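Local coordinates for protein carbohydrate binding module (Uncultured bacterium, PDB 2W3J) that probably binds uronic acid sugars in complex carbohydrates, as a calcium-containing family 35 carbohydrate binding module, at residues 13-18 / 32-37; 39-44 / 116-121; 69-74 / 108-113; 57-62 / 81-86; 2-7 / 122-127. One frame throughout, in Å; residues are numbered along the deposited sequence. Where two conformers were deposited one is given.

Contact 1: 13-18 / 32-37. With CA (calcium ion), chain B.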
# COMPACT_ATOMS: atom_id res chain seq x y z
N SER A 13 -3.52 -6.87 -7.25
CA SER A 13 -2.33 -7.60 -7.70
C SER A 13 -1.13 -7.16 -6.89
O SER A 13 -1.12 -6.10 -6.27
CB SER A 13 -2.06 -7.38 -9.22
OG SER A 13 -1.73 -6.03 -9.48
N ASN A 14 -0.10 -8.00 -6.91
CA ASN A 14 1.16 -7.66 -6.27
C ASN A 14 2.30 -8.39 -6.97
O ASN A 14 2.13 -9.54 -7.42
CB ASN A 14 1.20 -8.09 -4.79
CG ASN A 14 0.98 -9.59 -4.59
OD1 ASN A 14 -0.14 -10.06 -4.70
ND2 ASN A 14 2.05 -10.34 -4.25
N SER A 15 3.42 -7.71 -7.01
CA SER A 15 4.68 -8.39 -7.32
C SER A 15 5.06 -9.30 -6.16
O SER A 15 4.63 -9.10 -5.01
CB SER A 15 5.76 -7.34 -7.54
OG SER A 15 5.42 -6.56 -8.66
N GLY A 16 5.86 -10.31 -6.44
CA GLY A 16 6.36 -11.11 -5.31
C GLY A 16 5.32 -12.07 -4.77
O GLY A 16 4.59 -12.71 -5.53
N VAL A 17 5.27 -12.22 -3.45
CA VAL A 17 4.44 -13.23 -2.82
C VAL A 17 3.67 -12.63 -1.65
O VAL A 17 3.96 -11.50 -1.18
CB VAL A 17 5.30 -14.41 -2.27
CG1 VAL A 17 6.15 -15.01 -3.40
CG2 VAL A 17 6.17 -13.96 -1.12
N ILE A 18 2.70 -13.38 -1.15
CA ILE A 18 2.06 -13.03 0.10
C ILE A 18 2.73 -13.94 1.13
O ILE A 18 3.02 -15.11 0.86
CB ILE A 18 0.55 -13.31 -0.00
CG1 ILE A 18 -0.07 -12.37 -1.07
CG2 ILE A 18 -0.15 -13.21 1.36
CD1 ILE A 18 -1.47 -12.74 -1.44
N ASP A 32 5.20 -9.42 0.23
CA ASP A 32 6.67 -9.40 0.23
C ASP A 32 7.09 -9.40 -1.23
O ASP A 32 7.02 -10.42 -1.92
CB ASP A 32 7.17 -10.66 0.97
CG ASP A 32 8.67 -10.69 1.16
OD1 ASP A 32 9.40 -10.03 0.40
OD2 ASP A 32 9.12 -11.42 2.08
N THR A 33 7.44 -8.22 -1.75
CA THR A 33 7.73 -8.16 -3.18
C THR A 33 9.11 -8.72 -3.47
O THR A 33 9.95 -8.81 -2.57
CB THR A 33 7.78 -6.69 -3.68
OG1 THR A 33 8.68 -5.96 -2.86
CG2 THR A 33 6.42 -6.02 -3.56
N GLU A 34 9.34 -9.05 -4.74
CA GLU A 34 10.72 -9.31 -5.13
C GLU A 34 11.56 -8.03 -5.02
O GLU A 34 11.04 -6.90 -4.88
CB GLU A 34 10.78 -9.92 -6.54
CG GLU A 34 10.77 -8.90 -7.65
CD GLU A 34 9.42 -8.18 -7.82
OE1 GLU A 34 9.31 -7.35 -8.76
OE2 GLU A 34 8.47 -8.46 -7.03
N ASN A 35 12.87 -8.21 -5.02
CA ASN A 35 13.76 -7.07 -4.89
C ASN A 35 14.03 -6.51 -6.29
O ASN A 35 15.01 -6.90 -6.97
CB ASN A 35 15.08 -7.48 -4.22
CG ASN A 35 14.88 -8.00 -2.83
OD1 ASN A 35 13.92 -7.63 -2.15
ND2 ASN A 35 15.78 -8.87 -2.40
N ALA A 36 13.16 -5.63 -6.75
CA ALA A 36 13.31 -5.10 -8.10
C ALA A 36 12.68 -3.70 -8.18
O ALA A 36 11.67 -3.42 -7.56
CB ALA A 36 12.64 -6.01 -9.12
N VAL A 37 13.31 -2.83 -8.98
CA VAL A 37 12.71 -1.56 -9.32
C VAL A 37 11.39 -1.82 -9.98
O VAL A 37 11.27 -2.74 -10.81
CB VAL A 37 13.62 -0.77 -10.30
CG1 VAL A 37 12.88 0.46 -10.80
CG2 VAL A 37 14.88 -0.38 -9.57
CA CA B . 10.51 -8.08 -0.29
O HOH W 1 8.73 -6.59 0.40
O HOH W 2 11.26 -6.13 -1.49
O HOH W 3 12.56 -9.22 -0.49
O HOH W 4 11.01 -7.86 2.19
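Gly16 runs close against Thr33, their CA atoms 3.9 Å apart, a spacing that the lack of a CB makes possible, since one there would collide with Asp32 O and Thr33 CA. The turn at Gly16 leads straight into an isolated antiparallel pair: Val17 N donates to Asp32 O at 2.9 Å, and Asp32 N returns the bond to Val17 O at 2.8 Å, both nearly straight. On the same face the side chains of Val17 and Asp32 run side by side, CG2 of Val17 being 4.0 Å from CB of Asp32. This two-stranded ribbon, 17-19 with 30-32, borders the beta-sandwich of the module, and its end becomes a calcium site. With Asp32 CG anti to the backbone N (chi1 -174°), OD1 reaches the ion at 2.4 Å. Thr33 adds its carbonyl O at 2.5 Å, and four waters complete the six ligands. Two of these waters are steadied by protein atoms: Thr33 N donates to one at 3.0 Å, and another donates to Asn35 OD1 at 2.7 Å. Thr33 OG1, which hydrogen-bonds a third water, is also bonded to Leu118 N, while Ser15 OG, in the conformer modelled here, is bonded to Ser40 N.

Contact 2: 39-44 / 116-121; sequences ASIVWS and DGLANI
Ile41 points its CD1 into the angle between Leu118 and Ile121, and the contact is built round that methyl. CD1 of Ile41 comes to 3.7 Å from CD1 of Leu118 and to 3.5 Å from CG1 of Ile121, the second spacing being shorter than ordinary van der Waals contact. In both pairs the side chains are slanted against each other rather than aligned. Ile41 achieves this reach because CG1 lies anti to the carbonyl carbon (chi1 -64°) and the chain then runs on extended to CD1, while CG2 is left on the other side of CB. That second branch does different work: it covers one face of the Trp43 indole, 3.4 Å above the plane and displaced toward the rim. The same indole meets Ile121 edge-on, with CG2 of Ile121 near the ring plane and 4.2 Å from CZ2 of Trp43. Ile121 is thus divided, CG1 going to Ile41 and CG2 to both Ile41 and the tryptophan edge. Farther along, Leu118 sets its CG 3.7 Å from Ala39 O, and CB of Ala39 rests 4.3 Å from CA of Gly117. The joining force is apolar throughout, as expected where two sheets face each other across the core of a beta-sandwich. Strand 40-47 pairs with 104-112, and with 11-14 and 131-133, in one sheet; strand 120-126, which begins at Asn120, lies between strands 2-5 and 51-60 in the other.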
# COMPACT_ATOMS: atom_id res chain seq x y z
N ALA A 39 8.65 -3.02 -8.63
CA ALA A 39 7.79 -3.96 -7.91
C ALA A 39 6.58 -3.15 -7.36
O ALA A 39 6.77 -2.09 -6.79
CB ALA A 39 8.53 -4.62 -6.77
N SER A 40 5.39 -3.71 -7.54
CA SER A 40 4.15 -2.97 -7.26
C SER A 40 3.07 -3.74 -6.53
O SER A 40 3.04 -4.97 -6.52
CB SER A 40 3.54 -2.46 -8.57
OG SER A 40 3.12 -3.53 -9.40
N ILE A 41 2.13 -2.97 -5.98
CA ILE A 41 0.89 -3.50 -5.44
C ILE A 41 -0.20 -2.58 -5.98
O ILE A 41 0.02 -1.36 -6.09
CB ILE A 41 0.88 -3.41 -3.93
CG1 ILE A 41 1.98 -4.27 -3.35
CG2 ILE A 41 -0.50 -3.88 -3.41
CD1 ILE A 41 2.17 -4.03 -1.79
N VAL A 42 -1.35 -3.16 -6.33
CA VAL A 42 -2.47 -2.40 -6.89
C VAL A 42 -3.74 -2.70 -6.11
O VAL A 42 -4.05 -3.87 -5.84
CB VAL A 42 -2.72 -2.79 -8.37
CG1 VAL A 42 -3.92 -2.03 -8.94
CG2 VAL A 42 -1.44 -2.50 -9.20
N TRP A 43 -4.48 -1.64 -5.79
CA TRP A 43 -5.77 -1.73 -5.11
C TRP A 43 -6.84 -1.00 -5.93
O TRP A 43 -6.50 -0.18 -6.81
CB TRP A 43 -5.70 -1.03 -3.77
CG TRP A 43 -4.73 -1.63 -2.74
CD1 TRP A 43 -5.00 -2.63 -1.84
CD2 TRP A 43 -3.39 -1.20 -2.49
NE1 TRP A 43 -3.89 -2.84 -1.03
CE2 TRP A 43 -2.90 -1.97 -1.40
CE3 TRP A 43 -2.56 -0.22 -3.05
CZ2 TRP A 43 -1.62 -1.80 -0.89
CZ3 TRP A 43 -1.28 -0.05 -2.52
CH2 TRP A 43 -0.82 -0.85 -1.46
N SER A 44 -8.11 -1.30 -5.64
CA SER A 44 -9.23 -0.63 -6.33
C SER A 44 -10.26 -0.25 -5.26
O SER A 44 -10.64 -1.09 -4.44
CB SER A 44 -9.88 -1.58 -7.33
OG SER A 44 -10.97 -0.97 -8.06
N ASP A 116 15.66 -2.63 -3.89
CA ASP A 116 15.23 -3.37 -2.72
C ASP A 116 13.73 -3.66 -2.74
O ASP A 116 13.21 -4.27 -1.80
CB ASP A 116 15.57 -2.61 -1.45
CG ASP A 116 17.04 -2.72 -1.07
OD1 ASP A 116 17.78 -3.48 -1.77
OD2 ASP A 116 17.45 -2.07 -0.08
N GLY A 117 13.05 -3.27 -3.82
CA GLY A 117 11.58 -3.46 -3.90
C GLY A 117 10.81 -2.67 -2.86
O GLY A 117 11.29 -1.67 -2.31
N LEU A 118 9.57 -3.10 -2.58
CA LEU A 118 8.81 -2.47 -1.51
C LEU A 118 9.18 -3.01 -0.12
O LEU A 118 9.68 -4.13 0.02
CB LEU A 118 7.31 -2.70 -1.73
CG LEU A 118 6.75 -2.16 -3.07
CD1 LEU A 118 5.24 -2.47 -3.18
CD2 LEU A 118 7.00 -0.61 -3.09
N ALA A 119 8.93 -2.20 0.90
CA ALA A 119 8.81 -2.71 2.27
C ALA A 119 7.71 -3.79 2.26
O ALA A 119 6.92 -3.89 1.31
CB ALA A 119 8.42 -1.60 3.22
N ASN A 120 7.65 -4.60 3.30
CA ASN A 120 6.57 -5.58 3.40
C ASN A 120 5.31 -4.80 3.71
O ASN A 120 5.25 -4.12 4.71
CB ASN A 120 6.87 -6.59 4.52
CG ASN A 120 8.04 -7.49 4.17
OD1 ASN A 120 8.37 -7.67 2.99
ND2 ASN A 120 8.62 -8.12 5.20
N ILE A 121 4.30 -4.93 2.86
CA ILE A 121 3.10 -4.06 3.02
C ILE A 121 1.95 -4.85 3.65
O ILE A 121 1.46 -5.82 3.07
CB ILE A 121 2.64 -3.50 1.68
CG1 ILE A 121 3.81 -2.77 0.98
CG2 ILE A 121 1.40 -2.56 1.92
CD1 ILE A 121 4.39 -1.62 1.83

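Contact 3: 69-74 / 108-113; sequences ATVVVN and IKLVAE
Val72 and Val111 touch diagonally across the strand pair, CG2 to CG2 at 4.1 Å. Both valines place CG1 anti to the backbone N, so in each case CG2 is the branch that meets the partner. They share a face with Thr70 and Lys109, whose chain is extended throughout and carries its amine away from the other strand after CB has passed the CB of Val72. On the opposite face Leu110 is folded back: CG stands anti to the backbone N (chi1 -176°), and chi2 of 67° swings CD1 over to the neighbouring strand. There CD1 lies 3.8 Å from CB of Ala69 and equally far from CG2 of Val71. The face of Ala69, Val71, Leu110 and Ile108 is turned to the sandwich interior, where Ile99 and Leu118 meet it. The backbone is regular antiparallel sheet, with the strand axes at 159°. Its hydrogen-bonded pairs are Val72 with Lys109, joined by N to O bonds of 2.8 Å each way, and Thr70 with Val111, where Thr70 N to Val111 O is 2.8 Å and the return bond from Val111 N to Thr70 O is more bent. Beyond the last pair Glu113 crosses Thr70 at roughly a right angle. Thr70 OG1 donates to Glu113 OE2 at 2.8 Å, arriving from above the carboxylate plane; since both residues have two modelled conformers, this bond is tentative. In this conformer the same OE2 also bonds to Thr80 OG1 on strand 76-81, the strand that flanks 69-73 on its other edge.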
# COMPACT_ATOMS: atom_id res chain seq x y z
N ALA A 69 9.26 4.34 -2.45
CA ALA A 69 8.25 3.89 -3.41
C ALA A 69 7.30 5.04 -3.70
O ALA A 69 7.06 5.88 -2.85
CB ALA A 69 7.44 2.73 -2.83
N THR A 70 6.72 5.02 -4.88
CA THR A 70 5.81 6.10 -5.28
C THR A 70 4.37 5.65 -5.20
O THR A 70 4.04 4.56 -5.65
CB THR A 70 6.08 6.54 -6.74
OG1 THR A 70 7.48 6.73 -6.94
CG2 THR A 70 5.28 7.82 -7.11
N VAL A 71 3.53 6.53 -4.65
CA VAL A 71 2.09 6.31 -4.60
C VAL A 71 1.50 6.89 -5.89
O VAL A 71 1.73 8.07 -6.19
CB VAL A 71 1.48 7.01 -3.37
CG1 VAL A 71 -0.05 6.88 -3.35
CG2 VAL A 71 2.11 6.43 -2.08
N VAL A 72 0.83 6.04 -6.67
CA VAL A 72 0.21 6.40 -7.93
C VAL A 72 -1.30 6.32 -7.75
O VAL A 72 -1.81 5.28 -7.33
CB VAL A 72 0.62 5.43 -9.03
CG1 VAL A 72 -0.05 5.78 -10.37
CG2 VAL A 72 2.15 5.42 -9.17
N VAL A 73 -2.04 7.37 -8.10
CA VAL A 73 -3.50 7.28 -7.92
C VAL A 73 -4.15 7.62 -9.24
O VAL A 73 -3.84 8.68 -9.82
CB VAL A 73 -3.98 8.22 -6.80
CG1 VAL A 73 -5.52 8.18 -6.67
CG2 VAL A 73 -3.30 7.85 -5.44
N ASN A 74 -4.97 6.71 -9.75
CA ASN A 74 -5.60 6.87 -11.07
C ASN A 74 -4.57 7.15 -12.16
O ASN A 74 -4.75 8.05 -12.99
CB ASN A 74 -6.64 7.98 -10.99
CG ASN A 74 -7.77 7.61 -10.07
OD1 ASN A 74 -8.25 8.44 -9.29
ND2 ASN A 74 -8.19 6.36 -10.14
N ILE A 108 -5.22 2.67 -6.89
CA ILE A 108 -4.10 3.13 -6.13
C ILE A 108 -3.01 2.08 -6.38
O ILE A 108 -3.30 0.90 -6.34
CB ILE A 108 -4.39 3.15 -4.61
CG1 ILE A 108 -5.55 4.12 -4.29
CG2 ILE A 108 -3.13 3.52 -3.86
CD1 ILE A 108 -5.79 4.23 -2.76
N LYS A 109 -1.81 2.55 -6.70
CA LYS A 109 -0.69 1.65 -6.93
C LYS A 109 0.51 2.15 -6.12
O LYS A 109 0.74 3.36 -5.96
CB LYS A 109 -0.39 1.53 -8.44
CG LYS A 109 0.70 0.54 -8.84
CD LYS A 109 0.81 0.46 -10.41
CE LYS A 109 1.69 -0.72 -10.92
NZ LYS A 109 1.68 -0.85 -12.45
N LEU A 110 1.30 1.21 -5.59
CA LEU A 110 2.50 1.59 -4.93
C LEU A 110 3.64 0.92 -5.71
O LEU A 110 3.56 -0.30 -5.97
CB LEU A 110 2.48 1.06 -3.50
CG LEU A 110 3.64 1.44 -2.58
CD1 LEU A 110 3.69 2.94 -2.23
CD2 LEU A 110 3.50 0.66 -1.24
N VAL A 111 4.65 1.70 -6.07
CA VAL A 111 5.66 1.25 -7.06
C VAL A 111 7.07 1.49 -6.52
O VAL A 111 7.46 2.62 -6.21
CB VAL A 111 5.51 2.00 -8.41
CG1 VAL A 111 6.58 1.49 -9.44
CG2 VAL A 111 4.09 1.81 -8.99
N ALA A 112 7.87 0.42 -6.43
CA ALA A 112 9.21 0.53 -5.85
C ALA A 112 10.14 1.39 -6.72
O ALA A 112 10.20 1.20 -7.93
CB ALA A 112 9.84 -0.88 -5.73
N GLU A 113 10.88 2.27 -6.07
CA GLU A 113 11.82 3.12 -6.78
C GLU A 113 13.23 2.59 -6.79
O GLU A 113 14.10 3.13 -7.51
CB GLU A 113 11.83 4.50 -6.16
CG GLU A 113 10.55 5.23 -6.42
CD GLU A 113 10.73 6.70 -6.29
OE1 GLU A 113 11.74 7.20 -6.82
OE2 GLU A 113 9.86 7.36 -5.67

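Contact 4: 57-62 / 81-86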
# COMPACT_ATOMS: atom_id res chain seq x y z
N ILE A 57 -0.46 3.65 5.18
CA ILE A 57 0.11 2.36 4.77
C ILE A 57 0.87 1.79 5.93
O ILE A 57 1.70 2.48 6.53
CB ILE A 57 1.08 2.55 3.57
CG1 ILE A 57 0.28 3.14 2.39
CG2 ILE A 57 1.70 1.18 3.15
CD1 ILE A 57 1.18 3.64 1.19
N ARG A 58 0.55 0.55 6.31
CA ARG A 58 1.25 -0.08 7.43
C ARG A 58 2.26 -1.07 6.83
O ARG A 58 1.93 -1.83 5.92
CB ARG A 58 0.27 -0.82 8.35
CG ARG A 58 0.88 -1.35 9.62
CD ARG A 58 -0.23 -1.87 10.58
NE ARG A 58 0.31 -2.25 11.89
CZ ARG A 58 0.54 -3.51 12.27
NH1 ARG A 58 0.34 -4.54 11.45
NH2 ARG A 58 1.03 -3.73 13.49
N PHE A 59 3.49 -1.04 7.31
CA PHE A 59 4.56 -1.75 6.61
C PHE A 59 5.63 -2.22 7.57
O PHE A 59 5.77 -1.69 8.70
CB PHE A 59 5.19 -0.85 5.52
CG PHE A 59 5.97 0.35 6.06
CD1 PHE A 59 7.37 0.28 6.25
CD2 PHE A 59 5.31 1.53 6.36
CE1 PHE A 59 8.08 1.38 6.72
CE2 PHE A 59 6.01 2.65 6.85
CZ PHE A 59 7.40 2.58 7.02
N GLY A 60 6.39 -3.20 7.09
CA GLY A 60 7.55 -3.68 7.83
C GLY A 60 8.79 -3.43 7.00
O GLY A 60 8.85 -3.69 5.79
N ASN A 61 9.78 -2.87 7.66
CA ASN A 61 11.10 -2.72 7.04
C ASN A 61 12.17 -2.68 8.12
O ASN A 61 12.37 -1.68 8.81
CB ASN A 61 11.18 -1.46 6.13
CG ASN A 61 12.56 -1.34 5.48
OD1 ASN A 61 13.33 -2.29 5.52
ND2 ASN A 61 12.87 -0.17 4.85
N GLY A 62 12.85 -3.81 8.28
CA GLY A 62 14.00 -3.90 9.21
C GLY A 62 15.27 -4.16 8.42
O GLY A 62 16.27 -4.58 8.99
N LEU A 81 7.31 8.12 -1.06
CA LEU A 81 7.43 7.93 0.37
C LEU A 81 8.72 7.16 0.63
O LEU A 81 9.15 6.37 -0.20
CB LEU A 81 6.24 7.11 0.91
CG LEU A 81 4.84 7.71 0.70
CD1 LEU A 81 3.75 6.83 1.32
CD2 LEU A 81 4.82 9.09 1.29
N ASP A 82 9.32 7.40 1.78
CA ASP A 82 10.65 6.86 2.11
C ASP A 82 10.61 5.38 2.55
O ASP A 82 11.48 4.59 2.15
CB ASP A 82 11.25 7.69 3.24
CG ASP A 82 12.75 7.49 3.39
OD1 ASP A 82 13.47 7.55 2.36
OD2 ASP A 82 13.20 7.25 4.55
N PHE A 83 9.64 5.02 3.40
CA PHE A 83 9.62 3.66 4.01
C PHE A 83 10.95 3.29 4.67
O PHE A 83 11.65 2.38 4.25
CB PHE A 83 9.26 2.61 2.97
CG PHE A 83 7.86 2.74 2.44
CD1 PHE A 83 6.77 2.19 3.14
CD2 PHE A 83 7.62 3.39 1.25
CE1 PHE A 83 5.45 2.30 2.63
CE2 PHE A 83 6.31 3.54 0.76
CZ PHE A 83 5.23 2.99 1.45
N PRO A 84 11.30 4.04 5.71
CA PRO A 84 12.58 3.88 6.36
C PRO A 84 12.69 2.53 7.04
O PRO A 84 11.66 1.92 7.40
CB PRO A 84 12.56 4.97 7.42
CG PRO A 84 11.12 5.19 7.72
CD PRO A 84 10.48 5.08 6.34
N THR A 85 13.92 2.07 7.22
CA THR A 85 14.13 0.91 8.07
C THR A 85 14.21 1.28 9.56
O THR A 85 14.74 2.34 9.93
CB THR A 85 15.39 0.15 7.67
OG1 THR A 85 15.62 -0.89 8.62
CG2 THR A 85 16.62 1.08 7.69
N ASN A 86 13.71 0.41 10.44
CA ASN A 86 13.98 0.55 11.86
C ASN A 86 14.78 -0.66 12.42
O ASN A 86 14.90 -0.80 13.63
CB ASN A 86 12.66 0.71 12.65
CG ASN A 86 11.76 -0.50 12.49
OD1 ASN A 86 12.13 -1.45 11.82
ND2 ASN A 86 10.56 -0.46 13.12
O HOH W 5 9.81 -2.29 10.51
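Phe59 holds CG between its backbone N and carbonyl carbon (chi1 68°), which stands the ring up against Phe83. The result is a T-shaped pair: CD1 of Phe83 sits over the centre of the Phe59 ring and 3.5 Å from its CG, with the planes at 77° and the centroids 4.8 Å apart. Farther round the Phe83 edge, CE1 meets CG2 of Ile57 at 3.9 Å, near the plane of the ring. Asn61 supplies the polar half. Its CG, anti to the backbone N (chi1 -179°), presents ND2 to Phe83 O at 2.9 Å, and the acceptor lies in the amide plane. ND2 also bonds to Ser65 O and OD1 to Gly63 N, so the amide is fixed in rotation. Asn61 O accepts from Asn86 N at 3.0 Å, while a water takes the N-H of Asn61 at 2.9 Å and probably donates to Asn86 OD1, 2.8 Å from it, an oxygen also bonded to Asn88 N. Thr85 OG1 is engaged by Gly63 and Ser87. The aromatic pair and the hydrogen bonds of Asn61 join the end of strand 51-60 to the 82-92 loop at one end of the beta-sandwich; in related modules loops at such an end can form the sugar site.

Contact 5: 2-7 / 122-127. With CA (calcium ion), chain C.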
# COMPACT_ATOMS: atom_id res chain seq x y z
N TRP A 2 -11.96 2.53 4.99
CA TRP A 2 -11.89 1.12 4.65
C TRP A 2 -10.44 0.69 4.84
O TRP A 2 -9.51 1.40 4.44
CB TRP A 2 -12.35 0.82 3.22
CG TRP A 2 -12.62 -0.62 3.04
CD1 TRP A 2 -11.79 -1.56 2.49
CD2 TRP A 2 -13.80 -1.32 3.47
NE1 TRP A 2 -12.38 -2.80 2.55
CE2 TRP A 2 -13.62 -2.68 3.14
CE3 TRP A 2 -14.99 -0.91 4.10
CZ2 TRP A 2 -14.59 -3.65 3.40
CZ3 TRP A 2 -15.95 -1.87 4.35
CH2 TRP A 2 -15.74 -3.24 4.02
N LEU A 3 -10.26 -0.49 5.43
CA LEU A 3 -8.94 -1.07 5.59
C LEU A 3 -8.78 -2.18 4.59
O LEU A 3 -9.54 -3.17 4.61
CB LEU A 3 -8.81 -1.61 7.02
CG LEU A 3 -7.51 -2.36 7.35
CD1 LEU A 3 -6.32 -1.41 7.21
CD2 LEU A 3 -7.55 -2.96 8.80
N PHE A 4 -7.79 -2.03 3.70
CA PHE A 4 -7.59 -2.95 2.57
C PHE A 4 -6.46 -3.96 2.89
O PHE A 4 -5.34 -3.55 3.10
CB PHE A 4 -7.15 -2.17 1.32
CG PHE A 4 -8.24 -1.28 0.75
CD1 PHE A 4 -8.97 -1.70 -0.34
CD2 PHE A 4 -8.51 -0.04 1.32
CE1 PHE A 4 -9.99 -0.88 -0.89
CE2 PHE A 4 -9.54 0.78 0.80
CZ PHE A 4 -10.26 0.33 -0.30
N GLU A 5 -6.81 -5.23 2.92
CA GLU A 5 -5.88 -6.33 3.19
C GLU A 5 -5.61 -7.10 1.90
O GLU A 5 -6.47 -7.19 0.99
CB GLU A 5 -6.51 -7.29 4.21
CG GLU A 5 -6.79 -6.61 5.53
CD GLU A 5 -5.55 -6.42 6.39
OE1 GLU A 5 -4.45 -6.91 6.00
OE2 GLU A 5 -5.65 -5.78 7.47
N GLU A 6 -4.44 -7.73 1.83
CA GLU A 6 -4.19 -8.64 0.73
C GLU A 6 -5.22 -9.78 0.70
O GLU A 6 -5.74 -10.20 1.75
CB GLU A 6 -2.76 -9.17 0.84
CG GLU A 6 -2.49 -10.12 2.00
CD GLU A 6 -2.70 -9.50 3.40
OE1 GLU A 6 -2.43 -8.29 3.60
OE2 GLU A 6 -3.11 -10.26 4.32
N SER A 7 -5.52 -10.23 -0.51
CA SER A 7 -6.47 -11.32 -0.75
C SER A 7 -7.91 -11.00 -0.29
O SER A 7 -8.72 -11.91 -0.09
CB SER A 7 -5.97 -12.62 -0.11
OG SER A 7 -4.61 -12.86 -0.45
N ASP A 122 1.58 -4.45 4.86
CA ASP A 122 0.53 -5.16 5.63
C ASP A 122 -0.86 -4.77 5.11
O ASP A 122 -1.74 -5.61 4.92
CB ASP A 122 0.66 -4.77 7.10
CG ASP A 122 -0.40 -5.43 7.95
OD1 ASP A 122 -0.75 -6.60 7.65
OD2 ASP A 122 -0.84 -4.77 8.91
N SER A 123 -1.05 -3.48 4.90
CA SER A 123 -2.38 -2.99 4.54
C SER A 123 -2.29 -1.54 4.12
O SER A 123 -1.30 -0.84 4.38
CB SER A 123 -3.30 -3.07 5.78
OG SER A 123 -2.76 -2.27 6.86
N ILE A 124 -3.35 -1.07 3.47
CA ILE A 124 -3.55 0.36 3.30
C ILE A 124 -4.96 0.70 3.84
O ILE A 124 -5.90 -0.04 3.62
CB ILE A 124 -3.32 0.85 1.84
CG1 ILE A 124 -3.36 2.37 1.80
CG2 ILE A 124 -4.30 0.26 0.80
CD1 ILE A 124 -2.98 2.89 0.43
N ARG A 125 -5.02 1.79 4.61
CA ARG A 125 -6.26 2.25 5.23
C ARG A 125 -6.59 3.61 4.63
O ARG A 125 -5.77 4.53 4.71
CB ARG A 125 -6.05 2.40 6.74
CG ARG A 125 -7.32 2.77 7.54
CD ARG A 125 -6.96 3.12 8.97
NE ARG A 125 -6.28 2.03 9.67
CZ ARG A 125 -6.91 1.07 10.34
NH1 ARG A 125 -8.23 1.05 10.37
NH2 ARG A 125 -6.21 0.12 10.96
N VAL A 126 -7.77 3.75 4.03
CA VAL A 126 -8.17 5.05 3.51
C VAL A 126 -9.26 5.63 4.44
O VAL A 126 -10.32 5.00 4.60
CB VAL A 126 -8.68 4.92 2.07
CG1 VAL A 126 -9.15 6.31 1.49
CG2 VAL A 126 -7.57 4.28 1.19
N THR A 127 -8.99 6.77 5.04
CA THR A 127 -9.95 7.36 5.97
C THR A 127 -10.92 8.32 5.28
O THR A 127 -10.61 8.90 4.24
CB THR A 127 -9.27 8.07 7.15
OG1 THR A 127 -8.38 9.08 6.67
CG2 THR A 127 -8.52 7.06 7.98
CA CA C . -2.20 -7.68 6.09
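Strand pairing at a sheet edge joins Phe4 to Ile124 and Trp2 to Val126, with strand 2-5 as the outermost member of the four-stranded sheet and strand 120-126 inside it. Phe4 N donates to Ile124 O at 2.7 Å, and the return bond from Ile124 N to Phe4 O is longer at 3.2 Å; Trp2 N and Val126 O are 3.0 Å apart. Toward the core, Phe4 turns its ring edge to Ile124 O, and its CB rests 3.8 Å from CG2 of Ile124. Trp2 CD1 covers one face of the Phe4 ring. On the other side of the sheet CD1 of Leu3 packs against CB of Arg125. Near Glu5 and Glu6, Asp122 and Ser123 form a classic beta bulge opposite Arg58, and a calcium ion sits there. Glu5 OE1 binds it at 2.4 Å, Glu6 OE1 at 2.6 Å, and Asp122 through both backbone O and OD1, each at 2.4 Å; Thr26 and Gly29 complete the site. Asp122 CG is anti to the backbone N (chi1 179°), which brings OD1 round beside its own carbonyl. The spare oxygens are engaged as well, Asp122 OD2 in a salt bridge with Arg58 and Glu6 OE2 with Thr28 OG1.

How the contacts relate
The five contacts map an all-beta sandwich. Contact 3 pairs strands 69-73 and 104-112 in one sheet and contact 5 pairs 2-5 with 120-126 in the other; contact 2 bridges the two, its centre about 8 Å from that of contact 3 and 12 Å from that of contact 5. Contact 1, its centre about 6 Å from that of contact 2, holds one calcium site, and contact 5 the other, about 17 Å from contact 1 between centres. Contact 5 encloses all the rest along the chain, contacts 3 and 4 lie inside the loop of contact 2, and contacts 3 and 4 interleave. Contact 4, centred about 11 Å from contact 2 and 16 Å from contact 5, uses strand 51-60, beside 120-126.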